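Local coordinates for protein superoxide dismutase (Clostridium difficile, PDB 3TJT) that probably protects the cell from superoxide radicals, converting them at a metal centre, here occupied by iron(III), into hydrogen peroxide and dioxygen, at residues E95-S100 with V192-A197; N3-V8 with K41-L46. One frame throughout, in Å; residues are numbered along the deposited sequence.

Contact 1 (E95-S100 with V192-A197); sequences EKTIPS and VNWNGA
The indole of Trp194 lies between the ring of Pro99 and a methyl of its own segment. Pro99 spans one face, its CD 4.0 Å from the centroid of the five-membered ring and 12° off the normal, a CH-pi contact, while its CG sits 3.9 Å from Trp194 CD2. The opposite face carries Val192 CG1, displaced toward the rim. Thr97 OG1 comes in obliquely near CD1. This hydroxyl accepts a nearly straight bond (164°) from the backbone N of Trp194, 2.9 Å from Thr97 OG1; a chi1 of 69° tucks the oxygen between the threonine's own N and carbonyl carbon, and turns CG2 toward the amide of Asn195, 3.6 Å from its ND2. Two waters bridge the segments: one donates to both Ile98 O and Asn195 OD1 and accepts from Ser100 OG, the other joins Ser100 N to Trp194 O. Leu103 and Ile107 of helix 101-111 and Phe117 of helix 114-127 also pack on the indole. Asn193 is the N-cap of helix 194-202: its OD1 takes the N-H of Gly196 at 3.0 Å, from above the carbonyl plane. The whole is a capped helix start, bound to the linker between the two domains of an iron/manganese superoxide dismutase.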
loop_
_atom_site.group_PDB
_atom_site.type_symbol
_atom_site.label_atom_id
_atom_site.label_comp_id
_atom_site.label_asym_id
_atom_site.label_seq_id
_atom_site.Cartn_x
_atom_site.Cartn_y
_atom_site.Cartn_z
ATOM N N GLU A 95 -20.842 -16.300 11.875
ATOM C CA GLU A 95 -21.817 -17.349 11.555
ATOM C C GLU A 95 -21.392 -18.173 10.342
ATOM O O GLU A 95 -20.674 -17.687 9.468
ATOM C CB GLU A 95 -23.198 -16.736 11.314
ATOM C CG GLU A 95 -23.667 -15.808 12.433
ATOM C CD GLU A 95 -23.602 -16.449 13.818
ATOM O OE1 GLU A 95 -23.901 -17.656 13.945
ATOM O OE2 GLU A 95 -23.253 -15.742 14.789
ATOM N N LYS A 96 -21.828 -19.426 10.278
ATOM C CA LYS A 96 -21.542 -20.252 9.115
ATOM C C LYS A 96 -22.542 -19.955 7.998
ATOM O O LYS A 96 -23.754 -19.978 8.225
ATOM C CB LYS A 96 -21.542 -21.752 9.481
ATOM C CG LYS A 96 -20.462 -22.129 10.499
ATOM C CD LYS A 96 -20.348 -23.632 10.679
ATOM C CE LYS A 96 -19.369 -24.267 9.695
ATOM N NZ LYS A 96 -17.946 -23.952 10.030
ATOM N N THR A 97 -22.034 -19.654 6.804
ATOM C CA THR A 97 -22.892 -19.331 5.666
ATOM C C THR A 97 -22.344 -19.984 4.403
ATOM O O THR A 97 -21.154 -20.262 4.322
ATOM C CB THR A 97 -22.949 -17.804 5.411
ATOM O OG1 THR A 97 -21.676 -17.356 4.924
ATOM C CG2 THR A 97 -23.314 -17.052 6.675
ATOM N N ILE A 98 -23.207 -20.231 3.419
ATOM C CA ILE A 98 -22.761 -20.764 2.136
ATOM C C ILE A 98 -23.519 -20.055 1.025
ATOM O O ILE A 98 -24.558 -19.448 1.280
ATOM C CB ILE A 98 -22.982 -22.296 2.021
ATOM C CG1 ILE A 98 -24.476 -22.637 2.008
ATOM C CG2 ILE A 98 -22.252 -23.053 3.150
ATOM C CD1 ILE A 98 -24.745 -24.108 1.760
ATOM N N PRO A 99 -22.986 -20.100 -0.206
ATOM C CA PRO A 99 -23.704 -19.469 -1.318
ATOM C C PRO A 99 -25.074 -20.114 -1.512
ATOM O O PRO A 99 -25.201 -21.322 -1.335
ATOM C CB PRO A 99 -22.819 -19.777 -2.529
ATOM C CG PRO A 99 -21.436 -19.955 -1.964
ATOM C CD PRO A 99 -21.662 -20.612 -0.605
ATOM N N SER A 100 -26.072 -19.318 -1.882
ATOM C CA SER A 100 -27.401 -19.858 -2.159
ATOM C C SER A 100 -28.163 -19.018 -3.177
ATOM O O SER A 100 -27.723 -17.932 -3.558
ATOM C CB SER A 100 -28.210 -19.981 -0.865
ATOM O OG SER A 100 -28.559 -18.718 -0.331
ATOM N N VAL A 192 -16.341 -15.173 5.138
ATOM C CA VAL A 192 -17.200 -14.477 4.173
ATOM C C VAL A 192 -18.670 -14.688 4.524
ATOM O O VAL A 192 -19.100 -15.821 4.773
ATOM C CB VAL A 192 -16.951 -14.949 2.734
ATOM C CG1 VAL A 192 -17.994 -14.328 1.781
ATOM C CG2 VAL A 192 -15.543 -14.592 2.286
ATOM N N ASN A 193 -19.436 -13.601 4.558
ATOM C CA ASN A 193 -20.871 -13.671 4.828
ATOM C C ASN A 193 -21.651 -13.822 3.522
ATOM O O ASN A 193 -22.007 -12.835 2.874
ATOM C CB ASN A 193 -21.340 -12.425 5.591
ATOM C CG ASN A 193 -22.828 -12.472 5.944
ATOM O OD1 ASN A 193 -23.545 -13.384 5.540
ATOM N ND2 ASN A 193 -23.292 -11.480 6.690
ATOM N N TRP A 194 -21.914 -15.065 3.140
ATOM C CA TRP A 194 -22.576 -15.341 1.867
ATOM C C TRP A 194 -24.028 -14.878 1.844
ATOM O O TRP A 194 -24.564 -14.575 0.777
ATOM C CB TRP A 194 -22.438 -16.819 1.473
ATOM C CG TRP A 194 -21.047 -17.114 1.022
ATOM C CD1 TRP A 194 -20.091 -17.823 1.694
ATOM C CD2 TRP A 194 -20.428 -16.638 -0.180
ATOM N NE1 TRP A 194 -18.915 -17.832 0.970
ATOM C CE2 TRP A 194 -19.100 -17.117 -0.186
ATOM C CE3 TRP A 194 -20.874 -15.865 -1.259
ATOM C CZ2 TRP A 194 -18.208 -16.841 -1.228
ATOM C CZ3 TRP A 194 -19.991 -15.596 -2.296
ATOM C CH2 TRP A 194 -18.673 -16.084 -2.273
ATOM N N ASN A 195 -24.667 -14.815 3.008
ATOM C CA ASN A 195 -26.025 -14.270 3.068
ATOM C C ASN A 195 -26.033 -12.772 2.778
ATOM O O ASN A 195 -26.914 -12.269 2.077
ATOM C CB ASN A 195 -26.682 -14.565 4.417
ATOM C CG ASN A 195 -26.772 -16.059 4.697
ATOM O OD1 ASN A 195 -26.799 -16.869 3.774
ATOM N ND2 ASN A 195 -26.802 -16.426 5.974
ATOM N N GLY A 196 -25.037 -12.068 3.306
ATOM C CA GLY A 196 -24.874 -10.653 3.009
ATOM C C GLY A 196 -24.546 -10.458 1.537
ATOM O O GLY A 196 -25.069 -9.542 0.890
ATOM N N ALA A 197 -23.689 -11.323 1.003
ATOM C CA ALA A 197 -23.344 -11.277 -0.413
ATOM C C ALA A 197 -24.598 -11.453 -1.274
ATOM O O ALA A 197 -24.782 -10.752 -2.273
ATOM C CB ALA A 197 -22.316 -12.336 -0.752
HETATM O O HOH W 1 -19.642 -17.394 6.969
HETATM O O HOH W 2 -26.535 -17.621 1.121
HETATM O O HOH W 3 -25.342 -16.504 -1.155
#

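Contact 2 (N3-V8 with K41-L46); sequences NNKFKV and KLNAAL
Phe6 lays one face of its ring against Leu42, whose CD2 stands 4.1 Å from the ring centroid and 25° off the normal, a CH-pi contact shifted toward the CD2 rim of the ring. A second leucine of the helix meets the ring differently: Leu46 CD1 comes to the edge, 3.6 Å from Phe6 CE2, and the two side chains cross at about a right angle. One methyl on the face and one at the rim thus hold the phenyl group from two directions, one helical turn apart.

Between these leucines in sequence, Asn43 reaches the backbone of Phe6. With CG beside its own N (chi1 -74°), the amide extends from the helix to face both polar groups of a single residue. As modelled, Asn43 OD1 is 2.9 Å from Phe6 O and Asn43 ND2 is 2.9 Å from Phe6 N; the amide is probably turned over, and in the reversed orientation both approaches may be hydrogen bonds. The amide plane is tilted only 17° from that of the phenyl ring, near whose edge it lies. Beside it, Lys5 rests CB on the amide.

The N-terminal segment runs along helix 24-46, Lys5 and Phe6 meeting its last turns and Val8 reaching back to residues such as Tyr35 and Val39. Leu57 and Leu60 of helix 57-62 also touch Phe6, whereas Leu42 and Leu46 continue to Asn78 and Val75 of helix 72-90, placing the contact where three helices of the alpha-hairpin domain come together.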
loop_
_atom_site.group_PDB
_atom_site.type_symbol
_atom_site.label_atom_id
_atom_site.label_comp_id
_atom_site.label_asym_id
_atom_site.label_seq_id
_atom_site.Cartn_x
_atom_site.Cartn_y
_atom_site.Cartn_z
ATOM N N ASN A 3 -27.065 16.785 13.238
ATOM C CA ASN A 3 -25.757 16.386 12.727
ATOM C C ASN A 3 -25.867 15.333 11.621
ATOM O O ASN A 3 -26.109 14.151 11.890
ATOM C CB ASN A 3 -24.871 15.877 13.869
ATOM C CG ASN A 3 -23.460 15.541 13.413
ATOM O OD1 ASN A 3 -22.494 16.197 13.803
ATOM N ND2 ASN A 3 -23.336 14.511 12.590
ATOM N N ASN A 4 -25.689 15.770 10.378
ATOM C CA ASN A 4 -25.752 14.873 9.232
ATOM C C ASN A 4 -24.369 14.489 8.715
ATOM O O ASN A 4 -24.211 14.166 7.538
ATOM C CB ASN A 4 -26.573 15.498 8.099
ATOM C CG ASN A 4 -26.049 16.862 7.686
ATOM O OD1 ASN A 4 -25.171 17.430 8.344
ATOM N ND2 ASN A 4 -26.590 17.403 6.594
ATOM N N LYS A 5 -23.367 14.531 9.588
ATOM C CA LYS A 5 -22.027 14.101 9.199
ATOM C C LYS A 5 -21.978 12.590 9.010
ATOM O O LYS A 5 -22.818 11.856 9.541
ATOM C CB LYS A 5 -20.996 14.559 10.226
ATOM C CG LYS A 5 -20.842 16.072 10.261
ATOM C CD LYS A 5 -19.620 16.501 11.050
ATOM C CE LYS A 5 -19.432 18.011 10.966
ATOM N NZ LYS A 5 -18.209 18.446 11.692
ATOM N N PHE A 6 -21.002 12.120 8.239
ATOM C CA PHE A 6 -20.827 10.689 8.048
ATOM C C PHE A 6 -20.373 10.040 9.345
ATOM O O PHE A 6 -19.669 10.657 10.138
ATOM C CB PHE A 6 -19.862 10.415 6.888
ATOM C CG PHE A 6 -20.419 10.830 5.559
ATOM C CD1 PHE A 6 -21.273 9.986 4.863
ATOM C CD2 PHE A 6 -20.137 12.084 5.032
ATOM C CE1 PHE A 6 -21.822 10.369 3.643
ATOM C CE2 PHE A 6 -20.679 12.481 3.814
ATOM C CZ PHE A 6 -21.524 11.618 3.115
ATOM N N LYS A 7 -20.804 8.806 9.575
ATOM C CA LYS A 7 -20.464 8.136 10.821
ATOM C C LYS A 7 -19.857 6.759 10.607
ATOM O O LYS A 7 -20.103 6.104 9.601
ATOM C CB LYS A 7 -21.692 8.062 11.737
ATOM C CG LYS A 7 -22.299 9.439 11.992
ATOM C CD LYS A 7 -23.144 9.493 13.249
ATOM C CE LYS A 7 -23.394 10.940 13.661
ATOM N NZ LYS A 7 -23.900 11.761 12.521
ATOM N N VAL A 8 -19.038 6.334 11.557
ATOM C CA VAL A 8 -18.513 4.980 11.543
ATOM C C VAL A 8 -19.604 4.013 11.996
ATOM O O VAL A 8 -20.167 4.170 13.076
ATOM C CB VAL A 8 -17.311 4.859 12.492
ATOM C CG1 VAL A 8 -16.974 3.404 12.740
ATOM C CG2 VAL A 8 -16.114 5.627 11.931
ATOM N N LYS A 41 -11.615 12.310 8.181
ATOM C CA LYS A 41 -11.003 13.145 7.149
ATOM C C LYS A 41 -12.036 13.564 6.103
ATOM O O LYS A 41 -12.019 14.702 5.609
ATOM C CB LYS A 41 -9.817 12.430 6.495
ATOM C CG LYS A 41 -8.610 12.288 7.419
ATOM C CD LYS A 41 -7.550 11.385 6.797
ATOM C CE LYS A 41 -6.342 11.243 7.702
ATOM N NZ LYS A 41 -5.682 12.563 7.893
ATOM N N LEU A 42 -12.932 12.645 5.764
ATOM C CA LEU A 42 -14.038 12.971 4.858
ATOM C C LEU A 42 -14.888 14.104 5.430
ATOM O O LEU A 42 -15.150 15.104 4.754
ATOM C CB LEU A 42 -14.913 11.738 4.592
ATOM C CG LEU A 42 -16.129 11.994 3.693
ATOM C CD1 LEU A 42 -15.696 12.498 2.318
ATOM C CD2 LEU A 42 -16.978 10.740 3.566
ATOM N N ASN A 43 -15.322 13.953 6.675
ATOM C CA ASN A 43 -16.136 14.993 7.300
ATOM C C ASN A 43 -15.426 16.339 7.314
ATOM O O ASN A 43 -16.041 17.373 7.069
ATOM C CB ASN A 43 -16.553 14.600 8.722
ATOM C CG ASN A 43 -17.632 13.534 8.739
ATOM O OD1 ASN A 43 -17.681 12.696 9.647
ATOM N ND2 ASN A 43 -18.504 13.557 7.737
ATOM N N ALA A 44 -14.124 16.319 7.591
ATOM C CA ALA A 44 -13.333 17.548 7.625
ATOM C C ALA A 44 -13.327 18.254 6.270
ATOM O O ALA A 44 -13.482 19.475 6.192
ATOM C CB ALA A 44 -11.900 17.247 8.077
ATOM N N ALA A 45 -13.146 17.476 5.206
ATOM C CA ALA A 45 -13.084 18.008 3.845
ATOM C C ALA A 45 -14.408 18.611 3.384
ATOM O O ALA A 45 -14.429 19.513 2.547
ATOM C CB ALA A 45 -12.643 16.921 2.875
ATOM N N LEU A 46 -15.513 18.112 3.923
ATOM C CA LEU A 46 -16.827 18.580 3.484
ATOM C C LEU A 46 -17.354 19.783 4.274
ATOM O O LEU A 46 -18.412 20.329 3.947
ATOM C CB LEU A 46 -17.846 17.437 3.509
ATOM C CG LEU A 46 -17.512 16.207 2.648
ATOM C CD1 LEU A 46 -18.642 15.189 2.716
ATOM C CD2 LEU A 46 -17.221 16.590 1.197
#

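Overall arrangement
From the N terminus the chain first forms contact 2, in which the far end of helix 24-46 comes back to residues 3-8 and so closes a loop within the alpha-hairpin domain. It then passes through helices 57-62 and 72-90 and enters the linker where contact 1 opens. That contact closes only after the three-stranded antiparallel sheet and the intervening helices, when residues 192-197 start the last helix, 194-202. The two contacts therefore follow in series, neither nested nor crossed. Their centres lie 31 Å apart, on opposite sides of the chain's centre. Contact 2 ties the terminus to the helical hairpin; contact 1 joins the interdomain linker to the C-terminal helix.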